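Local coordinates for xylose isomerase-like TIM barrel domain-containing protein (Thermus thermophilus, PDB 3AYV) that binds zinc ions in a xylose isomerase-like TIM barrel, is of unproven activity and probably related to AP endonucleases, and may help protect the cell against oxidative stress, at residues A33-D38 with L75-F80; E144-V149 with L179-E184; W199-G204 with A233-L238. One frame throughout, in Å; residues are numbered along the deposited sequence.

Contact 1: A33-D38 with L75-F80; sequences ALLEED and LRRLLF
Leu35 and Phe80 carry most of this contact, with no hydrogen bond between the two segments. The ring of Phe80 meets the loop through CD2 and CE2: Leu35 CB lies 3.8 Å from Phe80 CD2, while the carbonyl of the same leucine comes closer still, its O atom 3.3 Å from Phe80 CE2. The oxygen approaches the ring obliquely, a close contact that is neither over the face nor at the edge. Further along the ring the carboxylate of Glu36 arrives, also obliquely, OE2 standing 3.7 Å from Phe80 CE2, with its plane turned 80° against the ring. The glutamate gets there because its chain is bent at chi2 (-105°), which folds the carboxylate back toward the helix.

One turn earlier on helix 68-87, Arg77 meets the other end of Leu35. Methyl CD1 of the leucine rests 3.8 Å from both CD and NH1 of Arg77, so that the methylene CD and one terminal nitrogen both pack on it. A bend at chi2 (-77°) leads the arginine chain to this methyl. The opposite charges of Glu36 and Arg77 remain apart, 6.7 Å separating OE1 from NH1, and any attraction between them would be long-range.

Behind the first shell, a type I turn from Leu34 to Glu37 sets the direction of Leu35, whose side chain also touches Leu30. Arg84, farther along the same long helix, donates from NE to the Leu35 carbonyl and forms a salt bridge with Asp38, so the oxygen beside Phe80 has a true polar partner. The contact fastens the loop between strand 25-29 and helix 38-47 onto helix 68-87, a loop-on-helix packing in the outer layer of the TIM barrel.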
loop_
_atom_site.group_PDB
_atom_site.type_symbol
_atom_site.label_atom_id
_atom_site.label_comp_id
_atom_site.label_asym_id
_atom_site.label_seq_id
_atom_site.Cartn_x
_atom_site.Cartn_y
_atom_site.Cartn_z
ATOM N N ALA A 33 16.847 -1.578 5.469
ATOM C CA ALA A 33 18.310 -1.473 5.480
ATOM C C ALA A 33 18.806 -0.070 5.097
ATOM O O ALA A 33 19.942 0.288 5.429
ATOM C CB ALA A 33 18.934 -2.502 4.548
ATOM N N LEU A 34 17.961 0.698 4.407
ATOM C CA LEU A 34 18.337 2.008 3.872
ATOM C C LEU A 34 17.752 3.192 4.621
ATOM O O LEU A 34 17.943 4.332 4.192
ATOM C CB LEU A 34 17.981 2.118 2.399
ATOM C CG LEU A 34 18.590 1.096 1.451
ATOM C CD1 LEU A 34 18.120 1.355 0.016
ATOM C CD2 LEU A 34 20.142 1.034 1.547
ATOM N N LEU A 35 17.081 2.940 5.746
ATOM C CA LEU A 35 16.354 3.999 6.447
ATOM C C LEU A 35 17.251 5.115 6.973
ATOM O O LEU A 35 16.829 6.262 7.023
ATOM C CB LEU A 35 15.463 3.448 7.570
ATOM C CG LEU A 35 14.129 2.843 7.103
ATOM C CD1 LEU A 35 13.467 2.047 8.252
ATOM C CD2 LEU A 35 13.166 3.930 6.565
ATOM N N GLU A 36 18.480 4.768 7.344
ATOM C CA GLU A 36 19.421 5.737 7.914
ATOM C C GLU A 36 20.284 6.451 6.853
ATOM O O GLU A 36 21.150 7.251 7.193
ATOM C CB GLU A 36 20.322 5.037 8.944
ATOM C CG GLU A 36 19.567 4.187 9.983
ATOM C CD GLU A 36 19.479 4.800 11.369
ATOM O OE1 GLU A 36 19.916 4.114 12.321
ATOM O OE2 GLU A 36 18.965 5.939 11.531
ATOM N N GLU A 37 20.056 6.175 5.578
ATOM C CA GLU A 37 20.917 6.710 4.513
ATOM C C GLU A 37 20.439 8.090 4.038
ATOM O O GLU A 37 19.775 8.202 3.006
ATOM C CB GLU A 37 20.972 5.730 3.342
ATOM C CG GLU A 37 21.488 4.337 3.717
ATOM C CD GLU A 37 22.843 4.385 4.405
ATOM O OE1 GLU A 37 23.817 4.836 3.763
ATOM O OE2 GLU A 37 22.929 3.985 5.594
ATOM N N ASP A 38 20.784 9.120 4.811
ATOM C CA ASP A 38 20.392 10.511 4.534
ATOM C C ASP A 38 20.539 10.952 3.082
ATOM O O ASP A 38 19.650 11.602 2.544
ATOM C CB ASP A 38 21.193 11.476 5.403
ATOM C CG ASP A 38 20.745 11.489 6.850
ATOM O OD1 ASP A 38 19.852 10.708 7.251
ATOM O OD2 ASP A 38 21.307 12.299 7.609
ATOM N N LEU A 75 7.027 -0.688 15.725
ATOM C CA LEU A 75 6.708 0.702 16.040
ATOM C C LEU A 75 7.804 1.654 15.554
ATOM O O LEU A 75 7.482 2.657 14.885
ATOM C CB LEU A 75 6.409 0.886 17.531
ATOM C CG LEU A 75 5.916 2.281 17.949
ATOM C CD1 LEU A 75 4.624 2.645 17.188
ATOM C CD2 LEU A 75 5.699 2.295 19.475
ATOM N N ARG A 76 9.071 1.333 15.847
ATOM C CA ARG A 76 10.209 2.165 15.385
ATOM C C ARG A 76 10.260 2.288 13.857
ATOM O O ARG A 76 10.475 3.397 13.315
ATOM C CB ARG A 76 11.554 1.666 15.947
ATOM C CG ARG A 76 11.732 1.848 17.452
ATOM C CD ARG A 76 13.176 1.509 17.955
ATOM N NE ARG A 76 13.694 0.169 17.618
ATOM C CZ ARG A 76 13.530 -0.924 18.378
ATOM N NH1 ARG A 76 12.822 -0.880 19.499
ATOM N NH2 ARG A 76 14.045 -2.080 17.994
ATOM N N ARG A 77 10.034 1.170 13.160
ATOM C CA ARG A 77 10.018 1.145 11.692
ATOM C C ARG A 77 8.913 2.037 11.083
ATOM O O ARG A 77 9.163 2.779 10.089
ATOM C CB ARG A 77 9.856 -0.297 11.179
ATOM C CG ARG A 77 11.103 -1.174 11.366
ATOM C CD ARG A 77 12.145 -0.850 10.336
ATOM N NE ARG A 77 13.319 -1.732 10.369
ATOM C CZ ARG A 77 14.545 -1.355 10.709
ATOM N NH1 ARG A 77 14.789 -0.098 11.093
ATOM N NH2 ARG A 77 15.537 -2.230 10.648
ATOM N N LEU A 78 7.694 1.947 11.632
ATOM C CA LEU A 78 6.595 2.757 11.128
ATOM C C LEU A 78 6.829 4.266 11.387
ATOM O O LEU A 78 6.650 5.084 10.486
ATOM C CB LEU A 78 5.254 2.323 11.736
ATOM C CG LEU A 78 4.844 0.888 11.360
ATOM C CD1 LEU A 78 3.525 0.578 12.034
ATOM C CD2 LEU A 78 4.701 0.744 9.821
ATOM N N LEU A 79 7.246 4.596 12.597
ATOM C CA LEU A 79 7.493 6.003 12.986
ATOM C C LEU A 79 8.652 6.639 12.197
ATOM O O LEU A 79 8.523 7.769 11.683
ATOM C CB LEU A 79 7.712 6.104 14.493
ATOM C CG LEU A 79 6.495 5.776 15.381
ATOM C CD1 LEU A 79 6.938 5.779 16.848
ATOM C CD2 LEU A 79 5.343 6.758 15.162
ATOM N N PHE A 80 9.747 5.907 12.045
ATOM C CA PHE A 80 10.886 6.420 11.285
ATOM C C PHE A 80 10.550 6.539 9.806
ATOM O O PHE A 80 10.858 7.564 9.165
ATOM C CB PHE A 80 12.151 5.590 11.516
ATOM C CG PHE A 80 13.419 6.331 11.146
ATOM C CD1 PHE A 80 13.580 7.672 11.510
ATOM C CD2 PHE A 80 14.411 5.714 10.412
ATOM C CE1 PHE A 80 14.737 8.377 11.159
ATOM C CE2 PHE A 80 15.586 6.409 10.064
ATOM C CZ PHE A 80 15.743 7.724 10.430
#

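Contact 2: E144-V149 with L179-E184; sequences EALRPV and LALAPE
A loop-to-helix contact, part apolar and part polar, joins the start of helix 147-153 to the turn that precedes strand 185-188, outside the barrel wall. Leu181 is its centre. One methyl, CD1, meets Leu146 CB at 4.0 Å; the other, CD2, serves Arg147, lying over one face of the guanidinium about 3.5 Å above its plane and displaced toward the rim. The same methyl is 3.9 Å from Arg147 CB, so the arginine curls round it from stem to head group. Its chain leaves with CG anti to the backbone N (chi1 -167°), runs on extended and then bends at chi3 (-82°), which carries the guanidinium across the leucine.

From there NH2 reaches the carbonyl of Ala180, where Arg147 NH2 and Ala180 O form a weak hydrogen bond of 3.2 Å, well short of straight at 138°. The oxygen sits at the guanidinium edge, near its plane, and Ala180 CB adds an in-plane contact with the same nitrogen. A type I turn from Leu179 to Ala182 presents both partners.

On the buried side, Leu146 and Leu181 both touch Phe159 of strand 158-162, whereas the exposed Arg147 and Ala180 form the outer margin. In this alpha/beta barrel, the helix after the fifth strand thus packs on the loop leading into the seventh, across strand 158-162.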
loop_
_atom_site.group_PDB
_atom_site.type_symbol
_atom_site.label_atom_id
_atom_site.label_comp_id
_atom_site.label_asym_id
_atom_site.label_seq_id
_atom_site.Cartn_x
_atom_site.Cartn_y
_atom_site.Cartn_z
ATOM N N GLU A 144 -14.277 -7.474 6.917
ATOM C CA GLU A 144 -14.855 -7.218 8.253
ATOM C C GLU A 144 -13.800 -7.060 9.353
ATOM O O GLU A 144 -14.087 -6.430 10.366
ATOM C CB GLU A 144 -15.848 -8.312 8.649
ATOM C CG GLU A 144 -15.114 -9.595 9.007
ATOM C CD GLU A 144 -16.002 -10.778 9.282
ATOM O OE1 GLU A 144 -17.248 -10.619 9.263
ATOM O OE2 GLU A 144 -15.437 -11.883 9.519
ATOM N N ALA A 145 -12.597 -7.634 9.183
ATOM C CA ALA A 145 -11.574 -7.476 10.204
ATOM C C ALA A 145 -10.859 -6.124 10.106
ATOM O O ALA A 145 -10.196 -5.703 11.053
ATOM C CB ALA A 145 -10.570 -8.602 10.140
ATOM N N LEU A 146 -10.998 -5.460 8.958
ATOM C CA LEU A 146 -10.400 -4.129 8.779
ATOM C C LEU A 146 -11.401 -3.024 9.115
ATOM O O LEU A 146 -11.020 -1.943 9.568
ATOM C CB LEU A 146 -9.899 -3.943 7.333
ATOM C CG LEU A 146 -8.729 -4.890 7.006
ATOM C CD1 LEU A 146 -8.258 -4.596 5.594
ATOM C CD2 LEU A 146 -7.552 -4.827 8.061
ATOM N N ARG A 147 -12.672 -3.285 8.860
ATOM C CA ARG A 147 -13.701 -2.266 9.089
ATOM C C ARG A 147 -13.649 -1.617 10.506
ATOM O O ARG A 147 -13.711 -0.391 10.609
ATOM C CB ARG A 147 -15.095 -2.846 8.776
ATOM C CG ARG A 147 -16.187 -1.778 8.689
ATOM C CD ARG A 147 -17.510 -2.382 8.257
ATOM N NE ARG A 147 -17.586 -2.552 6.803
ATOM C CZ ARG A 147 -17.921 -1.580 5.955
ATOM N NH1 ARG A 147 -18.193 -0.357 6.405
ATOM N NH2 ARG A 147 -17.976 -1.829 4.648
ATOM N N PRO A 148 -13.534 -2.420 11.588
ATOM C CA PRO A 148 -13.473 -1.779 12.921
ATOM C C PRO A 148 -12.202 -0.942 13.168
ATOM O O PRO A 148 -12.224 0.026 13.966
ATOM C CB PRO A 148 -13.488 -2.977 13.881
ATOM C CG PRO A 148 -14.082 -4.155 13.045
ATOM C CD PRO A 148 -13.455 -3.898 11.701
ATOM N N VAL A 149 -11.097 -1.309 12.528
ATOM C CA VAL A 149 -9.868 -0.508 12.665
ATOM C C VAL A 149 -10.125 0.875 12.080
ATOM O O VAL A 149 -9.792 1.910 12.688
ATOM C CB VAL A 149 -8.647 -1.144 11.951
ATOM C CG1 VAL A 149 -7.361 -0.361 12.265
ATOM C CG2 VAL A 149 -8.480 -2.630 12.358
ATOM N N LEU A 179 -14.099 -3.410 -1.804
ATOM C CA LEU A 179 -14.487 -2.097 -2.332
ATOM C C LEU A 179 -15.484 -1.357 -1.426
ATOM O O LEU A 179 -15.501 -0.128 -1.397
ATOM C CB LEU A 179 -15.081 -2.282 -3.724
ATOM C CG LEU A 179 -14.014 -2.711 -4.746
ATOM C CD1 LEU A 179 -14.638 -3.097 -6.106
ATOM C CD2 LEU A 179 -12.971 -1.632 -4.908
ATOM N N ALA A 180 -16.292 -2.123 -0.692
ATOM C CA ALA A 180 -17.262 -1.545 0.253
ATOM C C ALA A 180 -16.600 -0.759 1.395
ATOM O O ALA A 180 -17.266 0.021 2.096
ATOM C CB ALA A 180 -18.222 -2.621 0.786
ATOM N N LEU A 181 -15.289 -0.938 1.575
ATOM C CA LEU A 181 -14.537 -0.196 2.601
ATOM C C LEU A 181 -14.124 1.176 2.093
ATOM O O LEU A 181 -13.463 1.940 2.789
ATOM C CB LEU A 181 -13.286 -0.973 3.025
ATOM C CG LEU A 181 -13.466 -2.275 3.810
ATOM C CD1 LEU A 181 -12.087 -2.883 4.118
ATOM C CD2 LEU A 181 -14.219 -2.037 5.111
ATOM N N ALA A 182 -14.448 1.447 0.832
ATOM C CA ALA A 182 -14.217 2.764 0.248
ATOM C C ALA A 182 -12.718 3.116 0.133
ATOM O O ALA A 182 -12.260 4.147 0.630
ATOM C CB ALA A 182 -15.052 3.867 1.012
ATOM N N PRO A 183 -11.938 2.260 -0.566
ATOM C CA PRO A 183 -10.513 2.578 -0.720
ATOM C C PRO A 183 -10.273 3.917 -1.410
ATOM O O PRO A 183 -10.878 4.193 -2.463
ATOM C CB PRO A 183 -9.975 1.428 -1.604
ATOM C CG PRO A 183 -11.176 0.881 -2.312
ATOM C CD PRO A 183 -12.344 1.069 -1.342
ATOM N N GLU A 184 -9.388 4.722 -0.849
ATOM C CA GLU A 184 -9.017 5.957 -1.495
ATOM C C GLU A 184 -7.761 5.793 -2.343
ATOM O O GLU A 184 -7.359 6.723 -3.041
ATOM C CB GLU A 184 -8.898 7.103 -0.475
ATOM C CG GLU A 184 -7.728 7.010 0.483
ATOM C CD GLU A 184 -7.921 7.873 1.714
ATOM O OE1 GLU A 184 -7.095 8.778 1.907
ATOM O OE2 GLU A 184 -8.878 7.631 2.485
#

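Contact 3: W199-G204 with A233-L238; sequences WNLGRG and AFLQAL
Packing is closest where Leu201 meets helix 229-240. Its CB sits over one face of the Phe234 ring, 4.0 Å from the centroid and 25° off the ring normal, a CH-pi contact displaced toward the rim nearest CG. Phe234 places its ring there with CG anti to the backbone N (chi1 -172°), and the two side chains cross at about a right angle. The end of the leucine is held as well: methyl CD1 lies 3.7 Å from Leu235 CD2 and 3.8 Å from Phe234 CD1, fitting between neighbouring residues of the helix. Leu201 and Leu235 are buried, and both also reach Leu188 on strand 185-188, so this part of the contact continues into the barrel wall.

The outer side is thinner. Here the exposed Gly202 brings backbone alone, its CA 3.9 Å from Phe234 CE2 in an oblique approach, and the aromatic ring is itself partly exposed. Gly202 belongs to a type II turn from Asn200 to Arg203 and has a positive phi of 95°; its bare backbone lets the turn lie close to the ring. No hydrogen bond links the segments, but Ser231, from the preceding turn of the helix, bonds to Leu201 N, and Glu226 takes Asn200 N and a salt bridge from Arg203, anchoring the turn.

Through these contacts the long excursion between the seventh and eighth strands is pinned to the final helix of the TIM barrel, with the zinc ligand His198 immediately before the packed segment.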
loop_
_atom_site.group_PDB
_atom_site.type_symbol
_atom_site.label_atom_id
_atom_site.label_comp_id
_atom_site.label_asym_id
_atom_site.label_seq_id
_atom_site.Cartn_x
_atom_site.Cartn_y
_atom_site.Cartn_z
ATOM N N TRP A 199 1.974 -8.924 -11.893
ATOM C CA TRP A 199 1.992 -8.808 -13.349
ATOM C C TRP A 199 1.247 -7.547 -13.771
ATOM O O TRP A 199 0.457 -6.990 -12.997
ATOM C CB TRP A 199 1.297 -9.994 -13.990
ATOM C CG TRP A 199 2.023 -11.325 -13.924
ATOM C CD1 TRP A 199 3.366 -11.547 -13.716
ATOM C CD2 TRP A 199 1.431 -12.610 -14.141
ATOM N NE1 TRP A 199 3.630 -12.907 -13.772
ATOM C CE2 TRP A 199 2.460 -13.575 -14.030
ATOM C CE3 TRP A 199 0.125 -13.043 -14.404
ATOM C CZ2 TRP A 199 2.214 -14.951 -14.188
ATOM C CZ3 TRP A 199 -0.120 -14.413 -14.547
ATOM C CH2 TRP A 199 0.919 -15.342 -14.438
ATOM N N ASN A 200 1.496 -7.107 -15.002
ATOM C CA ASN A 200 0.685 -6.047 -15.621
ATOM C C ASN A 200 -0.807 -6.343 -15.675
ATOM O O ASN A 200 -1.230 -7.496 -15.805
ATOM C CB ASN A 200 1.170 -5.791 -17.064
ATOM C CG ASN A 200 2.384 -4.894 -17.114
ATOM O OD1 ASN A 200 3.419 -5.253 -17.675
ATOM N ND2 ASN A 200 2.270 -3.727 -16.536
ATOM N N LEU A 201 -1.609 -5.286 -15.593
ATOM C CA LEU A 201 -3.061 -5.398 -15.785
ATOM C C LEU A 201 -3.307 -6.076 -17.128
ATOM O O LEU A 201 -2.566 -5.822 -18.071
ATOM C CB LEU A 201 -3.692 -4.007 -15.785
ATOM C CG LEU A 201 -3.474 -3.171 -14.519
ATOM C CD1 LEU A 201 -4.232 -1.821 -14.631
ATOM C CD2 LEU A 201 -3.925 -3.975 -13.288
ATOM N N GLY A 202 -4.299 -6.954 -17.188
ATOM C CA GLY A 202 -4.648 -7.663 -18.429
ATOM C C GLY A 202 -3.992 -9.037 -18.548
ATOM O O GLY A 202 -4.395 -9.841 -19.395
ATOM N N ARG A 203 -3.017 -9.328 -17.688
ATOM C CA ARG A 203 -2.214 -10.557 -17.811
ATOM C C ARG A 203 -2.749 -11.740 -17.000
ATOM O O ARG A 203 -2.300 -12.875 -17.184
ATOM C CB ARG A 203 -0.745 -10.300 -17.457
ATOM C CG ARG A 203 0.035 -9.410 -18.447
ATOM C CD ARG A 203 1.534 -9.803 -18.475
ATOM N NE ARG A 203 1.648 -11.253 -18.385
ATOM C CZ ARG A 203 2.623 -11.944 -17.791
ATOM N NH1 ARG A 203 3.657 -11.355 -17.212
ATOM N NH2 ARG A 203 2.541 -13.256 -17.785
ATOM N N GLY A 204 -3.718 -11.489 -16.127
ATOM C CA GLY A 204 -4.140 -12.515 -15.185
ATOM C C GLY A 204 -5.637 -12.657 -15.128
ATOM O O GLY A 204 -6.331 -12.466 -16.129
ATOM N N ALA A 233 -1.469 1.614 -20.396
ATOM C CA ALA A 233 -2.285 1.468 -21.601
ATOM C C ALA A 233 -3.635 0.816 -21.314
ATOM O O ALA A 233 -4.650 1.200 -21.905
ATOM C CB ALA A 233 -1.518 0.674 -22.689
ATOM N N PHE A 234 -3.648 -0.176 -20.411
ATOM C CA PHE A 234 -4.896 -0.777 -19.929
ATOM C C PHE A 234 -5.775 0.313 -19.268
ATOM O O PHE A 234 -6.977 0.414 -19.563
ATOM C CB PHE A 234 -4.593 -1.926 -18.927
ATOM C CG PHE A 234 -5.809 -2.738 -18.513
ATOM C CD1 PHE A 234 -6.701 -2.257 -17.546
ATOM C CD2 PHE A 234 -6.051 -3.988 -19.072
ATOM C CE1 PHE A 234 -7.821 -3.010 -17.163
ATOM C CE2 PHE A 234 -7.171 -4.757 -18.696
ATOM C CZ PHE A 234 -8.053 -4.264 -17.740
ATOM N N LEU A 235 -5.171 1.135 -18.408
ATOM C CA LEU A 235 -5.936 2.143 -17.655
ATOM C C LEU A 235 -6.537 3.201 -18.600
ATOM O O LEU A 235 -7.694 3.643 -18.432
ATOM C CB LEU A 235 -5.063 2.823 -16.591
ATOM C CG LEU A 235 -4.668 1.943 -15.393
ATOM C CD1 LEU A 235 -3.746 2.683 -14.440
ATOM C CD2 LEU A 235 -5.945 1.513 -14.674
ATOM N N GLN A 236 -5.731 3.596 -19.578
ATOM C CA GLN A 236 -6.137 4.581 -20.563
ATOM C C GLN A 236 -7.304 4.120 -21.443
ATOM O O GLN A 236 -8.206 4.922 -21.719
ATOM C CB GLN A 236 -4.938 5.006 -21.396
ATOM C CG GLN A 236 -4.070 6.041 -20.693
ATOM C CD GLN A 236 -2.729 6.226 -21.372
ATOM O OE1 GLN A 236 -1.982 7.144 -21.043
ATOM N NE2 GLN A 236 -2.407 5.339 -22.311
ATOM N N ALA A 237 -7.288 2.859 -21.877
ATOM C CA ALA A 237 -8.399 2.265 -22.634
ATOM C C ALA A 237 -9.637 2.158 -21.756
ATOM O O ALA A 237 -10.756 2.355 -22.209
ATOM C CB ALA A 237 -8.026 0.885 -23.165
ATOM N N LEU A 238 -9.428 1.823 -20.491
ATOM C CA LEU A 238 -10.533 1.710 -19.560
ATOM C C LEU A 238 -11.175 3.074 -19.364
ATOM O O LEU A 238 -12.397 3.178 -19.269
ATOM C CB LEU A 238 -10.048 1.132 -18.217
ATOM C CG LEU A 238 -11.128 0.648 -17.260
ATOM C CD1 LEU A 238 -12.015 -0.451 -17.882
ATOM C CD2 LEU A 238 -10.477 0.156 -15.969
#

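How the contacts relate
The three contacts follow one another along the chain, each closing before the next opens, so none nest or cross. Contact 1 closes a loop of 36 residues holding helix 38-47 and strand 52-55, as helix 68-87 returns to the loop after the second strand. Contact 2 closes a loop of about 30 residues containing strand 158-162, and contact 3 closes one of similar length containing strand 219-222, ending at the C-terminal helix. Contacts 1 and 3 lie on opposite sides of the chain's centre, their centres 34 Å apart; contact 2 approaches each to about 11 Å between nearest atoms without touching. Together they tie peripheral loops and helices around the eight-stranded barrel.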